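Local coordinates for beta-galactosidase (PDB 3OGR), which probably hydrolyses terminal non-reducing beta-D-galactose residues of beta-D-galactosides, as a member of glycoside hydrolase family 35, at residues E46-R51 with S74-W79; N120-G125 with L333-G338; A283-G288 with I935-E940; G327-N332 with T340-G345. All blocks are in the same frame, centred on the assembly; numbering follows the deposited sequence.

Contacts 1, 2 and 4 lie wholly within the family 35 catalytic region, whereas contact 3 ties that region to a C-terminal all-beta domain. Contact 1 comes first along the chain and joins strands 38-47 and 72-76. Contacts 2 and 3 alternate their segments, and contact 4 is nested inside the loop that contact 3 closes. Centres are about 10 Å apart for contacts 2 and 4 and for contacts 3 and 4, and about 21 Å apart for contacts 1 and 3. Arg51, Glu122 and Asn329 stitch contacts 1, 2 and 4 together, and each contact has a segment reaching the same bound galactose, so the site is built from strand ends and loops distant in sequence.

Contact 1 (E46-R51 with S74-W79); sequences EVHPFR and SFYVDW. With GAL (beta-D-galactopyranose), chain E.
Glu46 and Ser74 carry the polar part of this contact: Ser74 OG donates to Glu46 OE1 at 2.7 Å, from above the carboxylate plane, and Asn320 ND2 also bonds OE1. His48 NE2 donates to Glu46 OE2 at 2.8 Å, on the anti lone pair and 1° from the imidazole plane, while Arg114 adds a salt bridge to OE2. With an alanine in place of Glu46, Ser74 OG, His48 NE2 and Asn320 ND2 are likely to lose their acceptor, and Arg114 its counter-charge. Between backbones, Val47 N donates to Ser74 O at 3.0 Å, beside a parallel bridge of Glu46 with Ser74.

Tyr76 CB sits over one face of the His48 imidazole, and the two rings lie obliquely, with planes 41° apart. Asp78 CB stands over the centre of the Phe50 ring, 3.7 Å from its centroid, a CH-pi contact; Phe50 CG, set between its backbone N and carbonyl carbon (chi1 54°), brings the ring there.

At the sugar, galactose O3 donates to Tyr76 OH at 2.8 Å, and Asn179 OD1 also bonds that hydroxyl. This is the strand 38-47, helix 58-67, strand 72-76 beta-alpha-beta unit of a TIM barrel, the C-terminal ends of its strands facing the galactose site.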
# COMPACT_ATOMS: atom_id res chain seq x y z
N GLU A 46 -5.94 -2.74 -1.03
CA GLU A 46 -5.44 -1.58 -1.75
C GLU A 46 -4.01 -1.82 -2.29
O GLU A 46 -3.14 -2.26 -1.53
CB GLU A 46 -5.43 -0.35 -0.82
CG GLU A 46 -5.15 0.97 -1.60
CD GLU A 46 -6.38 1.66 -2.20
OE1 GLU A 46 -7.51 1.15 -1.97
OE2 GLU A 46 -6.21 2.75 -2.78
N VAL A 47 -3.80 -1.46 -3.55
CA VAL A 47 -2.52 -1.58 -4.26
C VAL A 47 -2.44 -0.37 -5.15
O VAL A 47 -3.41 -0.07 -5.85
CB VAL A 47 -2.41 -2.84 -5.12
CG1 VAL A 47 -1.06 -2.89 -5.94
CG2 VAL A 47 -2.55 -4.11 -4.22
N HIS A 48 -1.30 0.30 -5.19
CA HIS A 48 -1.16 1.50 -6.04
C HIS A 48 -0.14 1.19 -7.16
O HIS A 48 1.05 1.09 -6.88
CB HIS A 48 -0.69 2.71 -5.22
CG HIS A 48 -1.70 3.12 -4.19
ND1 HIS A 48 -1.41 3.95 -3.12
CD2 HIS A 48 -3.01 2.79 -4.07
CE1 HIS A 48 -2.51 4.10 -2.39
NE2 HIS A 48 -3.50 3.42 -2.96
N PRO A 49 -0.63 1.07 -8.40
CA PRO A 49 0.29 0.62 -9.49
C PRO A 49 1.49 1.56 -9.63
O PRO A 49 2.58 1.10 -9.93
CB PRO A 49 -0.58 0.61 -10.75
CG PRO A 49 -1.86 1.40 -10.39
CD PRO A 49 -2.05 1.26 -8.82
N PHE A 50 1.30 2.87 -9.33
CA PHE A 50 2.42 3.80 -9.56
C PHE A 50 3.51 3.70 -8.53
O PHE A 50 4.60 4.28 -8.69
CB PHE A 50 1.90 5.24 -9.65
CG PHE A 50 1.07 5.62 -8.45
CD1 PHE A 50 1.73 6.09 -7.26
CD2 PHE A 50 -0.35 5.50 -8.45
CE1 PHE A 50 0.97 6.43 -6.09
CE2 PHE A 50 -1.09 5.87 -7.31
CZ PHE A 50 -0.42 6.33 -6.11
N ARG A 51 3.26 2.94 -7.48
CA ARG A 51 4.27 2.72 -6.43
C ARG A 51 5.06 1.42 -6.66
O ARG A 51 5.94 1.09 -5.85
CB ARG A 51 3.59 2.69 -5.06
CG ARG A 51 3.40 4.15 -4.53
CD ARG A 51 2.45 4.19 -3.31
NE ARG A 51 2.74 5.43 -2.54
CZ ARG A 51 1.80 6.18 -1.93
NH1 ARG A 51 0.45 5.94 -2.13
NH2 ARG A 51 2.18 7.23 -1.18
N SER A 74 -8.27 -2.51 -4.84
CA SER A 74 -8.65 -1.09 -5.02
C SER A 74 -7.41 -0.33 -5.34
O SER A 74 -6.38 -0.57 -4.70
CB SER A 74 -9.34 -0.62 -3.75
OG SER A 74 -9.50 0.77 -3.75
N PHE A 75 -7.45 0.58 -6.31
CA PHE A 75 -6.24 1.30 -6.67
C PHE A 75 -6.53 2.77 -6.95
O PHE A 75 -7.57 3.12 -7.54
CB PHE A 75 -5.56 0.66 -7.92
CG PHE A 75 -6.32 0.82 -9.23
CD1 PHE A 75 -7.40 0.01 -9.55
CD2 PHE A 75 -5.92 1.80 -10.15
CE1 PHE A 75 -8.06 0.16 -10.80
CE2 PHE A 75 -6.62 2.00 -11.37
CZ PHE A 75 -7.68 1.15 -11.69
N TYR A 76 -5.58 3.61 -6.57
CA TYR A 76 -5.51 4.99 -7.03
C TYR A 76 -4.76 5.12 -8.33
O TYR A 76 -3.87 4.28 -8.69
CB TYR A 76 -4.77 5.90 -5.97
CG TYR A 76 -5.59 6.23 -4.74
CD1 TYR A 76 -6.94 6.70 -4.82
CD2 TYR A 76 -4.93 6.24 -3.49
CE1 TYR A 76 -7.63 7.10 -3.59
CE2 TYR A 76 -5.59 6.65 -2.33
CZ TYR A 76 -6.93 7.05 -2.39
OH TYR A 76 -7.58 7.41 -1.24
N VAL A 77 -5.07 6.23 -9.03
CA VAL A 77 -4.19 6.71 -10.11
C VAL A 77 -3.67 8.08 -9.69
O VAL A 77 -4.44 8.87 -9.14
CB VAL A 77 -4.97 6.79 -11.43
CG1 VAL A 77 -4.01 7.22 -12.61
CG2 VAL A 77 -5.52 5.41 -11.72
N ASP A 78 -2.36 8.30 -9.90
CA ASP A 78 -1.73 9.57 -9.50
C ASP A 78 -1.60 10.50 -10.72
O ASP A 78 -0.75 10.31 -11.60
CB ASP A 78 -0.39 9.25 -8.89
CG ASP A 78 0.33 10.49 -8.33
OD1 ASP A 78 -0.11 11.65 -8.46
OD2 ASP A 78 1.42 10.25 -7.69
N TRP A 79 -2.53 11.47 -10.80
CA TRP A 79 -2.56 12.44 -11.91
C TRP A 79 -1.20 13.12 -12.12
O TRP A 79 -0.76 13.28 -13.26
CB TRP A 79 -3.68 13.44 -11.53
CG TRP A 79 -3.85 14.62 -12.47
CD1 TRP A 79 -3.35 14.78 -13.77
CD2 TRP A 79 -4.63 15.79 -12.17
NE1 TRP A 79 -3.78 16.00 -14.29
CE2 TRP A 79 -4.56 16.65 -13.33
CE3 TRP A 79 -5.37 16.18 -11.08
CZ2 TRP A 79 -5.22 17.89 -13.36
CZ3 TRP A 79 -6.04 17.43 -11.09
CH2 TRP A 79 -5.95 18.25 -12.25
C1 GAL E . -7.48 8.19 3.99
C2 GAL E . -7.23 8.76 2.55
C3 GAL E . -6.12 7.99 1.87
C4 GAL E . -4.86 7.99 2.75
C5 GAL E . -5.24 7.45 4.12
C6 GAL E . -4.10 7.52 5.16
O1 GAL E . -8.24 9.09 4.80
O2 GAL E . -8.43 8.59 1.80
O3 GAL E . -5.81 8.60 0.63
O4 GAL E . -4.43 9.35 2.87
O5 GAL E . -6.28 8.27 4.70
O6 GAL E . -3.04 6.67 4.74

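Contact 2 (N120-G125 with L333-G338); sequences NAEVSG and LGHPGG. With GAL (beta-D-galactopyranose), chain E.
His335 lies against Glu122, and this is the dense half of the contact. Glu122 CA stands over one face of the imidazole, 3.7 Å from its centroid and 19° off the normal, a CH-pi contact; the opposite face is covered by Gly337 N, 3.4 Å above the plane. Glu122 CG comes to 3.4 Å from His335 NE2, the two side chains running alongside and pointing the same way. With CG of His335 between its backbone N and carbonyl carbon (chi1 75°), the ring is folded back over the type I turn from His335 to Gly338. Replacing His335 by an alanine would probably open a gap beside Glu122 and leave the CB and CG part of that chain less supported.

Two backbone bonds hold the segments: Ser124 N to Leu333 O at 2.8 Å, essentially straight at 180°, and His335 N to Glu122 O at 3.2 Å. They flank a single bridge of Val123 with Gly334. Both loops follow barrel strands, 110-116 and 318-321, and the first loop grips the sugar: galactose O4 donates to Glu122 OE2 at 2.6 Å and galactose O6 to OE1 at 2.7 Å.

Contact thins to one apolar touch between side chains, Val123 CG1 to Leu333 CD1 at 4.0 Å, both residues buried; the solvent side is that of Gly334 and His335, which are partly exposed.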
# COMPACT_ATOMS: atom_id res chain seq x y z
N ASN A 120 -5.22 12.13 -2.38
CA ASN A 120 -4.56 12.27 -1.05
C ASN A 120 -3.40 11.26 -1.04
O ASN A 120 -2.38 11.54 -1.68
CB ASN A 120 -5.58 12.13 0.14
CG ASN A 120 -5.12 12.84 1.37
OD1 ASN A 120 -4.94 14.08 1.34
ND2 ASN A 120 -4.87 12.05 2.48
N ALA A 121 -3.54 10.10 -0.34
CA ALA A 121 -2.66 8.93 -0.61
C ALA A 121 -1.23 9.07 -0.17
O ALA A 121 -0.37 8.22 -0.46
CB ALA A 121 -2.68 8.49 -2.11
N GLU A 122 -0.95 10.11 0.60
CA GLU A 122 0.45 10.44 0.99
C GLU A 122 1.37 10.58 -0.24
O GLU A 122 2.56 10.33 -0.18
CB GLU A 122 1.04 9.42 1.99
CG GLU A 122 0.30 9.58 3.37
CD GLU A 122 -1.10 9.03 3.41
OE1 GLU A 122 -1.29 7.81 3.10
OE2 GLU A 122 -2.05 9.79 3.83
N VAL A 123 0.78 11.04 -1.34
CA VAL A 123 1.61 11.37 -2.54
C VAL A 123 1.73 12.89 -2.68
O VAL A 123 0.90 13.65 -2.14
CB VAL A 123 1.02 10.75 -3.87
CG1 VAL A 123 0.91 9.24 -3.79
CG2 VAL A 123 -0.25 11.44 -4.36
N SER A 124 2.73 13.30 -3.44
CA SER A 124 2.99 14.75 -3.65
C SER A 124 1.73 15.38 -4.23
O SER A 124 1.15 14.85 -5.21
CB SER A 124 4.14 14.94 -4.64
OG SER A 124 4.47 16.33 -4.70
N GLY A 125 1.32 16.48 -3.58
CA GLY A 125 0.14 17.26 -4.03
C GLY A 125 -1.17 16.50 -3.78
O GLY A 125 -2.23 16.99 -4.21
N LEU A 333 7.80 10.78 -5.73
CA LEU A 333 6.31 10.85 -5.94
C LEU A 333 5.57 11.10 -4.61
O LEU A 333 4.39 11.43 -4.65
CB LEU A 333 5.82 9.61 -6.61
CG LEU A 333 5.79 8.26 -5.83
CD1 LEU A 333 4.54 8.07 -4.93
CD2 LEU A 333 5.91 7.11 -6.79
N GLY A 334 6.23 10.95 -3.44
CA GLY A 334 5.52 11.10 -2.12
C GLY A 334 5.44 12.55 -1.61
O GLY A 334 6.07 13.46 -2.14
N HIS A 335 4.60 12.74 -0.56
CA HIS A 335 4.41 14.05 -0.00
C HIS A 335 5.41 14.26 1.15
O HIS A 335 6.07 13.30 1.59
CB HIS A 335 2.97 14.24 0.49
CG HIS A 335 2.65 13.53 1.76
ND1 HIS A 335 1.73 14.07 2.66
CD2 HIS A 335 3.06 12.34 2.29
CE1 HIS A 335 1.61 13.24 3.69
NE2 HIS A 335 2.42 12.21 3.53
N PRO A 336 5.54 15.50 1.64
CA PRO A 336 6.50 15.77 2.74
C PRO A 336 6.18 15.11 4.02
O PRO A 336 7.09 14.95 4.84
CB PRO A 336 6.42 17.34 2.94
CG PRO A 336 5.86 17.80 1.55
CD PRO A 336 4.90 16.73 1.14
N GLY A 337 4.90 14.71 4.22
CA GLY A 337 4.50 14.02 5.44
C GLY A 337 4.90 12.58 5.57
O GLY A 337 4.55 11.91 6.56
N GLY A 338 5.67 12.09 4.60
CA GLY A 338 6.20 10.76 4.60
C GLY A 338 7.58 10.80 3.94
O GLY A 338 8.04 11.87 3.51
C1 GAL E . -7.48 8.19 3.99
C2 GAL E . -7.23 8.76 2.55
C3 GAL E . -6.12 7.99 1.87
C4 GAL E . -4.86 7.99 2.75
C5 GAL E . -5.24 7.45 4.12
C6 GAL E . -4.10 7.52 5.16
O1 GAL E . -8.24 9.09 4.80
O2 GAL E . -8.43 8.59 1.80
O3 GAL E . -5.81 8.60 0.63
O4 GAL E . -4.43 9.35 2.87
O5 GAL E . -6.28 8.27 4.70
O6 GAL E . -3.04 6.67 4.74

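Contact 3 (A283-G288 with I935-E940); sequences AFDPFG and IGPQTE. With NAG (2-acetamido-2-deoxy-beta-D-glucopyranose), chain C; NAG (2-acetamido-2-deoxy-beta-D-glucopyranose), chain B; GLC (alpha-D-glucopyranose), chain D; GAL (beta-D-galactopyranose), chain E.
The Phe287 ring presents its edge to Gly936, whose carbonyl O lies near the ring plane, 3.3 Å from Phe287 CD1. Ile935 CG2 approaches this residue obliquely to the ring, reaching Phe287 CB at 3.9 Å, and Val932 and Ala737 also touch the side chain. Phe287 CG is anti to the carbonyl carbon and beside the backbone N (chi1 -89°), which carries CD1 alongside the Gly936 carbonyl. Earlier in the same loop, the Phe284 ring has sugars at its edge, glucose C4 and galactose C6 both near its plane, and it is stacked with Phe244.

The same Gly936 O takes the one hydrogen bond between the segments. Gly288 N donates to it at 2.9 Å with an N-H...O angle of 170°. Gly288 CA adds a CA-H...O contact to Ile935 O. Both glycines have positive phi, and a CB on Gly936 would clash with the acetamide oxygen O7 of the N-acetylglucosamine in chain C.

Pro937, preceded by a cis peptide bond, fills the other flank: its CD lies 3.8 Å from Pro286 O, and its CG is 3.8 Å from Asp285 OD2, the two side chains passing antiparallel to one another. That carboxylate is held by Tyr339 OH and the backbone N atoms of Trp290 and Gly291.

A glycan shares the seam, O6 of the chain B N-acetylglucosamine donating to Ile935 O at 2.7 Å. This is a domain interface, joining the loop after barrel strand 275-280 to the loop between strands 926-932 and 940-943 of the all-beta domain.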
# COMPACT_ATOMS: atom_id res chain seq x y z
N ALA A 283 -0.36 2.01 8.81
CA ALA A 283 -0.29 3.48 9.07
C ALA A 283 0.76 4.03 8.14
O ALA A 283 1.75 3.32 7.86
CB ALA A 283 0.03 3.77 10.54
N PHE A 284 0.63 5.31 7.81
CA PHE A 284 1.77 6.01 7.21
C PHE A 284 2.71 6.43 8.34
O PHE A 284 2.41 6.27 9.56
CB PHE A 284 1.30 7.25 6.39
CG PHE A 284 0.45 8.23 7.17
CD1 PHE A 284 1.05 9.03 8.18
CD2 PHE A 284 -0.89 8.31 6.93
CE1 PHE A 284 0.27 10.00 8.90
CE2 PHE A 284 -1.70 9.25 7.62
CZ PHE A 284 -1.13 10.10 8.57
N ASP A 285 3.90 6.89 7.96
CA ASP A 285 4.91 7.27 9.00
C ASP A 285 5.68 8.47 8.45
O ASP A 285 6.08 8.45 7.31
CB ASP A 285 5.82 6.04 9.25
CG ASP A 285 6.81 6.21 10.43
OD1 ASP A 285 6.31 6.60 11.52
OD2 ASP A 285 8.00 5.84 10.26
N PRO A 286 5.85 9.54 9.26
CA PRO A 286 6.54 10.76 8.76
C PRO A 286 8.04 10.65 8.88
O PRO A 286 8.57 9.77 9.51
CB PRO A 286 6.03 11.84 9.76
CG PRO A 286 5.89 11.02 11.14
CD PRO A 286 5.36 9.66 10.68
N PHE A 287 8.74 11.59 8.23
CA PHE A 287 10.14 11.81 8.59
C PHE A 287 10.20 12.02 10.10
O PHE A 287 9.32 12.60 10.69
CB PHE A 287 10.64 13.07 7.89
CG PHE A 287 11.22 12.82 6.49
CD1 PHE A 287 12.48 12.19 6.33
CD2 PHE A 287 10.50 13.22 5.36
CE1 PHE A 287 13.04 11.98 5.04
CE2 PHE A 287 11.04 13.02 4.05
CZ PHE A 287 12.29 12.41 3.92
N GLY A 288 11.23 11.45 10.67
CA GLY A 288 11.42 11.48 12.15
C GLY A 288 10.44 10.54 12.85
O GLY A 288 10.26 10.60 14.09
N ILE A 935 17.55 13.23 10.47
CA ILE A 935 16.12 13.27 10.70
C ILE A 935 15.52 11.83 10.71
O ILE A 935 14.73 11.52 11.59
CB ILE A 935 15.38 14.13 9.62
CG1 ILE A 935 15.90 15.60 9.68
CG2 ILE A 935 13.78 14.08 9.88
CD1 ILE A 935 15.15 16.55 8.73
N GLY A 936 15.89 11.00 9.73
CA GLY A 936 15.45 9.59 9.70
C GLY A 936 13.94 9.44 9.37
O GLY A 936 13.31 10.42 9.00
N PRO A 937 13.37 8.22 9.57
CA PRO A 937 13.99 7.09 10.24
C PRO A 937 14.64 6.11 9.29
O PRO A 937 15.24 5.12 9.75
CB PRO A 937 12.82 6.41 10.96
CG PRO A 937 11.70 6.58 9.95
CD PRO A 937 11.92 7.99 9.31
N GLN A 938 14.49 6.34 7.98
CA GLN A 938 14.84 5.23 7.08
C GLN A 938 16.34 5.08 6.83
O GLN A 938 17.01 6.04 6.44
CB GLN A 938 14.12 5.44 5.71
CG GLN A 938 14.28 4.20 4.77
CD GLN A 938 13.35 4.25 3.61
OE1 GLN A 938 12.74 5.27 3.29
NE2 GLN A 938 13.30 3.13 2.92
N THR A 939 16.83 3.86 7.04
CA THR A 939 18.21 3.49 6.71
C THR A 939 18.31 2.40 5.69
O THR A 939 19.37 2.25 5.04
CB THR A 939 18.97 3.01 7.97
OG1 THR A 939 18.17 2.01 8.68
CG2 THR A 939 19.27 4.18 8.94
N GLU A 940 17.22 1.63 5.48
CA GLU A 940 17.24 0.47 4.55
C GLU A 940 16.27 0.76 3.43
O GLU A 940 15.07 1.03 3.69
CB GLU A 940 16.85 -0.79 5.32
CG GLU A 940 16.75 -1.94 4.38
CD GLU A 940 16.71 -3.29 5.09
OE1 GLU A 940 16.87 -3.34 6.36
OE2 GLU A 940 16.54 -4.32 4.35
C1 NAG C . 20.59 8.84 12.93
C2 NAG C . 19.08 9.02 12.62
C3 NAG C . 18.62 10.36 13.16
C4 NAG C . 18.93 10.52 14.67
C5 NAG C . 20.39 10.14 14.91
C6 NAG C . 20.70 9.97 16.42
C7 NAG C . 18.37 8.05 10.52
C8 NAG C . 18.46 8.01 9.01
N2 NAG C . 18.96 9.01 11.17
O3 NAG C . 17.21 10.47 12.96
O4 NAG C . 18.74 11.86 15.11
O5 NAG C . 20.68 8.90 14.34
O6 NAG C . 22.09 9.74 16.57
O7 NAG C . 17.74 7.18 11.18
C1 NAG B . 17.60 12.14 15.87
C2 NAG B . 17.83 13.51 16.53
C3 NAG B . 16.60 13.91 17.31
C4 NAG B . 15.36 13.83 16.41
C5 NAG B . 15.27 12.43 15.79
C6 NAG B . 14.03 12.20 14.84
C7 NAG B . 20.12 13.77 17.40
C8 NAG B . 21.07 13.51 18.56
N2 NAG B . 18.89 13.33 17.53
O3 NAG B . 16.74 15.24 17.68
O4 NAG B . 14.26 13.97 17.28
O5 NAG B . 16.45 12.20 15.06
O6 NAG B . 14.11 13.10 13.71
O7 NAG B . 20.53 14.37 16.41
C1 GLC D . 2.24 13.18 11.09
C2 GLC D . 0.96 13.64 10.40
C3 GLC D . -0.33 13.68 11.14
C4 GLC D . -0.39 12.27 11.70
C5 GLC D . 0.74 12.10 12.72
C6 GLC D . 0.67 10.76 13.45
O2 GLC D . 1.24 14.93 9.86
O3 GLC D . -1.20 13.82 10.01
O4 GLC D . -1.52 12.04 12.43
O5 GLC D . 2.00 12.25 12.06
O6 GLC D . 1.70 10.80 14.49
C1 GAL E . -7.48 8.19 3.99
C2 GAL E . -7.23 8.76 2.55
C3 GAL E . -6.12 7.99 1.87
C4 GAL E . -4.86 7.99 2.75
C5 GAL E . -5.24 7.45 4.12
C6 GAL E . -4.10 7.52 5.16
O1 GAL E . -8.24 9.09 4.80
O2 GAL E . -8.43 8.59 1.80
O3 GAL E . -5.81 8.60 0.63
O4 GAL E . -4.43 9.35 2.87
O5 GAL E . -6.28 8.27 4.70
O6 GAL E . -3.04 6.67 4.74

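Contact 4 (G327-N332 with T340-G345); sequences GTNWGN and TSYDYG. With GAL (beta-D-galactopyranose), chain E.
Asn329 and Tyr342 set their side chains at a slant to one another, amide and ring planes 54° apart, with Asn329 ND2 3.8 Å from Tyr342 CB. The Asn329 amide is fixed from outside the pair: OD1 accepts from Arg51 NE and ND2 donates to Tyr339 O. Tyr342 CG, trans to its backbone N (chi1 -161°), sends the ring away from 327-332, so that its hydroxyl reaches Glu122 OE1 and Tyr322 OH. One face of the Tyr342 ring carries Tyr344 CD1, 3.6 Å above the plane and toward the rim. Tyr344 in turn donates through OH to galactose O6 at 2.7 Å, the sugar oxygen lying in the plane of its ring. Thr328 and Thr340 meet through methyls, CG2 to CG2 at 3.9 Å, while Thr328 OG1 bonds Glu350 OE2.

Two main-chain bonds join the segments. Asn329 N donates to Thr340 O at 2.8 Å, and Tyr342 N gives a weak bond to Gly327 O at 3.1 Å. Beyond them, Ser341 OG accepts from Asp343 N in an ST turn and also bonds Glu350 OE1, and Asp343 OD2 accepts from Gly345 N in an Asx turn.

Both segments belong to the long loop between strand 318-321 and helix 357-370. Phe292 of helix 292-298 touches Ser341 and Asp343, whereas Tyr928 of strand 926-932 packs on Thr328.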
# COMPACT_ATOMS: atom_id res chain seq x y z
N GLY A 327 4.23 -0.64 -1.35
CA GLY A 327 5.29 -0.26 -2.32
C GLY A 327 6.11 0.90 -1.83
O GLY A 327 6.36 1.10 -0.65
N THR A 328 6.58 1.70 -2.82
CA THR A 328 7.66 2.64 -2.54
C THR A 328 7.38 3.99 -3.19
O THR A 328 6.93 4.05 -4.38
CB THR A 328 8.95 2.12 -3.12
OG1 THR A 328 9.21 0.81 -2.55
CG2 THR A 328 10.17 3.03 -2.70
N ASN A 329 7.67 5.10 -2.48
CA ASN A 329 7.54 6.44 -3.05
C ASN A 329 8.85 6.78 -3.77
O ASN A 329 9.60 7.68 -3.39
CB ASN A 329 7.31 7.42 -1.91
CG ASN A 329 6.08 7.08 -1.13
OD1 ASN A 329 4.99 6.86 -1.68
ND2 ASN A 329 6.23 7.09 0.19
N TRP A 330 9.11 6.07 -4.84
CA TRP A 330 10.30 6.28 -5.67
C TRP A 330 10.12 7.56 -6.47
O TRP A 330 9.02 8.12 -6.59
CB TRP A 330 10.51 5.06 -6.61
CG TRP A 330 9.40 4.98 -7.63
CD1 TRP A 330 8.18 4.39 -7.47
CD2 TRP A 330 9.45 5.54 -8.94
NE1 TRP A 330 7.43 4.56 -8.66
CE2 TRP A 330 8.15 5.34 -9.52
CE3 TRP A 330 10.41 6.30 -9.64
CZ2 TRP A 330 7.83 5.73 -10.83
CZ3 TRP A 330 10.06 6.73 -10.99
CH2 TRP A 330 8.79 6.45 -11.55
N GLY A 331 11.25 8.12 -6.90
CA GLY A 331 11.21 9.20 -7.85
C GLY A 331 10.41 10.42 -7.34
O GLY A 331 9.68 11.05 -8.11
N ASN A 332 10.59 10.77 -6.06
CA ASN A 332 9.94 11.96 -5.46
C ASN A 332 8.42 11.97 -5.53
O ASN A 332 7.81 13.05 -5.32
CB ASN A 332 10.46 13.28 -6.06
CG ASN A 332 11.98 13.41 -5.98
OD1 ASN A 332 12.54 13.34 -4.88
ND2 ASN A 332 12.66 13.58 -7.17
N THR A 340 10.72 7.86 1.86
CA THR A 340 10.73 7.04 0.67
C THR A 340 9.84 5.80 0.81
O THR A 340 9.07 5.49 -0.11
CB THR A 340 12.15 6.60 0.26
OG1 THR A 340 12.97 7.77 0.21
CG2 THR A 340 12.12 6.01 -1.14
N SER A 341 9.95 5.06 1.90
CA SER A 341 9.19 3.83 2.03
C SER A 341 7.70 4.10 2.16
O SER A 341 7.25 5.01 2.82
CB SER A 341 9.62 3.18 3.35
OG SER A 341 8.96 1.91 3.53
N TYR A 342 6.89 3.27 1.49
CA TYR A 342 5.44 3.27 1.81
C TYR A 342 5.06 1.81 2.20
O TYR A 342 3.99 1.31 1.88
CB TYR A 342 4.61 3.73 0.59
CG TYR A 342 3.21 4.18 1.01
CD1 TYR A 342 3.02 5.23 1.88
CD2 TYR A 342 2.07 3.61 0.33
CE1 TYR A 342 1.71 5.76 2.18
CE2 TYR A 342 0.79 4.12 0.65
CZ TYR A 342 0.61 5.17 1.55
OH TYR A 342 -0.65 5.66 1.75
N ASP A 343 5.92 1.17 3.00
CA ASP A 343 5.60 -0.19 3.45
C ASP A 343 4.27 -0.23 4.17
O ASP A 343 3.52 -1.15 4.07
CB ASP A 343 6.72 -0.67 4.38
CG ASP A 343 6.44 -2.04 5.01
OD1 ASP A 343 6.82 -3.08 4.41
OD2 ASP A 343 5.81 -2.07 6.08
N TYR A 344 4.03 0.84 4.95
CA TYR A 344 2.73 1.08 5.61
C TYR A 344 2.47 0.09 6.76
O TYR A 344 1.41 0.15 7.39
CB TYR A 344 1.56 0.95 4.57
CG TYR A 344 0.37 1.82 4.89
CD1 TYR A 344 0.37 3.16 4.60
CD2 TYR A 344 -0.74 1.29 5.51
CE1 TYR A 344 -0.73 3.97 4.88
CE2 TYR A 344 -1.88 2.08 5.81
CZ TYR A 344 -1.84 3.43 5.53
OH TYR A 344 -2.93 4.25 5.87
N GLY A 345 3.49 -0.76 7.09
CA GLY A 345 3.17 -1.85 8.07
C GLY A 345 2.12 -2.82 7.54
O GLY A 345 1.52 -3.54 8.31
C1 GAL E . -7.48 8.19 3.99
C2 GAL E . -7.23 8.76 2.55
C3 GAL E . -6.12 7.99 1.87
C4 GAL E . -4.86 7.99 2.75
C5 GAL E . -5.24 7.45 4.12
C6 GAL E . -4.10 7.52 5.16
O1 GAL E . -8.24 9.09 4.80
O2 GAL E . -8.43 8.59 1.80
O3 GAL E . -5.81 8.60 0.63
O4 GAL E . -4.43 9.35 2.87
O5 GAL E . -6.28 8.27 4.70
O6 GAL E . -3.04 6.67 4.74